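Local atomic coordinates of invasion protein InvA (Salmonella enterica, PDB entry 2X49), a protein that serves in the export apparatus of the Salmonella type III secretion system and is involved in invasion of intestinal epithelial cells. Residues Arg237-Ser242 with Lys288-Leu293. Residues are numbered along the deposited sequence; the frame is centred on the assembly and turned at random.
Sequences RAVMVS and KDLVLL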
loop_
_atom_site.group_PDB
_atom_site.type_symbol
_atom_site.label_atom_id
_atom_site.label_comp_id
_atom_site.label_asym_id
_atom_site.label_seq_id
_atom_site.Cartn_x
_atom_site.Cartn_y
_atom_site.Cartn_z
ATOM N N ARG A 237 6.841 -11.714 1.504
ATOM C CA ARG A 237 7.985 -11.340 2.357
ATOM C C ARG A 237 7.458 -10.589 3.562
ATOM O O ARG A 237 6.755 -9.620 3.400
ATOM C CB ARG A 237 9.006 -10.488 1.592
ATOM C CG ARG A 237 9.446 -11.139 0.320
ATOM C CD ARG A 237 10.434 -10.337 -0.493
ATOM N NE ARG A 237 10.896 -11.201 -1.578
ATOM C CZ ARG A 237 10.366 -11.242 -2.795
ATOM N NH1 ARG A 237 9.390 -10.418 -3.137
ATOM N NH2 ARG A 237 10.827 -12.099 -3.680
ATOM N N ALA A 238 7.818 -11.075 4.740
ATOM C CA ALA A 238 7.249 -10.628 6.026
ATOM C C ALA A 238 8.250 -10.460 7.134
ATOM O O ALA A 238 9.299 -11.069 7.170
ATOM C CB ALA A 238 6.167 -11.632 6.478
ATOM N N VAL A 239 7.862 -9.533 8.003
ATOM C CA VAL A 239 8.430 -9.340 9.343
ATOM C C VAL A 239 7.357 -9.706 10.366
ATOM O O VAL A 239 6.215 -9.304 10.278
ATOM C CB VAL A 239 8.889 -7.882 9.526
ATOM C CG1 VAL A 239 9.298 -7.606 10.983
ATOM C CG2 VAL A 239 10.027 -7.527 8.538
ATOM N N MET A 240 7.722 -10.498 11.356
ATOM C CA MET A 240 6.738 -10.957 12.353
ATOM C C MET A 240 6.853 -10.083 13.573
ATOM O O MET A 240 7.933 -9.713 13.964
ATOM C CB MET A 240 7.011 -12.411 12.705
ATOM C CG MET A 240 6.025 -13.039 13.695
ATOM S SD MET A 240 5.709 -14.735 13.198
ATOM C CE MET A 240 4.993 -14.344 11.607
ATOM N N VAL A 241 5.726 -9.752 14.146
ATOM C CA VAL A 241 5.681 -9.058 15.449
ATOM C C VAL A 241 5.802 -10.128 16.555
ATOM O O VAL A 241 5.107 -11.123 16.570
ATOM C CB VAL A 241 4.376 -8.233 15.629
ATOM C CG1 VAL A 241 4.397 -7.475 16.946
ATOM C CG2 VAL A 241 4.150 -7.273 14.447
ATOM N N SER A 242 6.689 -9.870 17.488
ATOM C CA SER A 242 6.921 -10.751 18.660
ATOM C C SER A 242 5.767 -10.724 19.624
ATOM O O SER A 242 5.004 -9.781 19.714
ATOM C CB SER A 242 8.197 -10.372 19.408
ATOM O OG SER A 242 8.058 -9.136 20.048
ATOM N N LYS A 288 7.919 -1.101 1.394
ATOM C CA LYS A 288 6.733 -1.279 0.525
ATOM C C LYS A 288 6.627 -2.689 0.010
ATOM O O LYS A 288 5.579 -3.092 -0.468
ATOM C CB LYS A 288 6.677 -0.336 -0.676
ATOM C CG LYS A 288 7.811 -0.431 -1.592
ATOM C CD LYS A 288 7.656 0.523 -2.812
ATOM C CE LYS A 288 8.804 0.363 -3.783
ATOM N NZ LYS A 288 8.621 -0.922 -4.511
ATOM N N ASP A 289 7.721 -3.432 0.132
ATOM C CA ASP A 289 7.836 -4.809 -0.421
ATOM C C ASP A 289 7.706 -5.877 0.651
ATOM O O ASP A 289 7.894 -7.109 0.411
ATOM C CB ASP A 289 9.149 -4.965 -1.209
ATOM C CG ASP A 289 9.168 -4.100 -2.497
ATOM O OD1 ASP A 289 8.279 -4.263 -3.371
ATOM O OD2 ASP A 289 10.084 -3.254 -2.643
ATOM N N LEU A 290 7.424 -5.403 1.839
ATOM C CA LEU A 290 7.202 -6.227 3.053
ATOM C C LEU A 290 5.807 -6.103 3.574
ATOM O O LEU A 290 5.105 -5.176 3.252
ATOM C CB LEU A 290 8.144 -5.780 4.177
ATOM C CG LEU A 290 9.633 -6.048 3.986
ATOM C CD1 LEU A 290 10.541 -5.418 5.071
ATOM C CD2 LEU A 290 9.971 -7.541 3.814
ATOM N N VAL A 291 5.449 -7.042 4.441
ATOM C CA VAL A 291 4.308 -6.821 5.342
ATOM C C VAL A 291 4.702 -7.189 6.738
ATOM O O VAL A 291 5.560 -8.050 6.980
ATOM C CB VAL A 291 3.041 -7.600 4.917
ATOM C CG1 VAL A 291 2.510 -7.059 3.534
ATOM C CG2 VAL A 291 3.307 -9.103 4.890
ATOM N N LEU A 292 4.056 -6.534 7.691
ATOM C CA LEU A 292 4.194 -6.917 9.098
ATOM C C LEU A 292 3.033 -7.852 9.433
ATOM O O LEU A 292 1.964 -7.570 9.071
ATOM C CB LEU A 292 4.143 -5.679 9.981
ATOM C CG LEU A 292 4.597 -5.713 11.396
ATOM C CD1 LEU A 292 5.989 -6.366 11.564
ATOM C CD2 LEU A 292 4.623 -4.231 11.778
ATOM N N LEU A 293 3.329 -8.965 10.079
ATOM C CA LEU A 293 2.319 -9.994 10.431
ATOM C C LEU A 293 2.052 -9.985 11.910
ATOM O O LEU A 293 2.956 -10.057 12.718
ATOM C CB LEU A 293 2.824 -11.401 10.062
ATOM C CG LEU A 293 3.121 -11.673 8.600
ATOM C CD1 LEU A 293 3.595 -13.144 8.401
ATOM C CD2 LEU A 293 1.896 -11.337 7.769
HETATM O O HOH W 1 7.456 -8.382 -1.862
#
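Val239 sits between Val291 and Leu293 in a parallel ladder, bonded to both through its backbone. Val239 N gives its hydrogen to Val291 O at 2.9 Å, and Val239 O accepts the N-H of Leu293, with N 2.9 Å from O. In register, Ala238 is level with Val291 and Val239 with Leu292. The ladder runs on at both ends, with Val291 N bonded to Arg237 O and Val241 N to Leu293 O. The short strand segments 237-240 and 291-293 are strongly twisted, at 43° to each other.

Side chains pack on both faces of the pair. On one, Leu293 CD1 reaches the methyl of Ala238 (CB, 3.5 Å) and also meets Met240 CE at 3.7 Å. The Met240 chain bends at its second and third torsions, which turns CE back to Leu293. On the other face, Leu292 CD1 touches Val239 CG1 at 3.6 Å, the two side chains crossing obliquely. Leu292 also meets Val241 at about a right angle. This packing is tight, with Leu292 CG 3.5 Å from Val241 CG2. With chi1 of Leu292 at -164°, CG points away from the backbone N, and CD1 lies against both Val239 and Val241.

At the start of the ladder a water bridges the segments. It donates to Asp289 O at 2.6 Å and accepts from Arg237 NH1, lying in plane at the guanidinium edge. The Asp289 carboxylate turns to salt bridges with Arg79, Arg123 and, weakly, Lys288.

Strands 236-240 and 291-294 are the two middle strands of a four-stranded parallel sheet in the C-terminal domain of InvA. Strand 327-332 flanks strand 236-240, and strand 314-317 flanks strand 291-294. Ile302 and Ile306 of helix 299-306 pack on Leu292, while Ser242 N-caps helix 243-252.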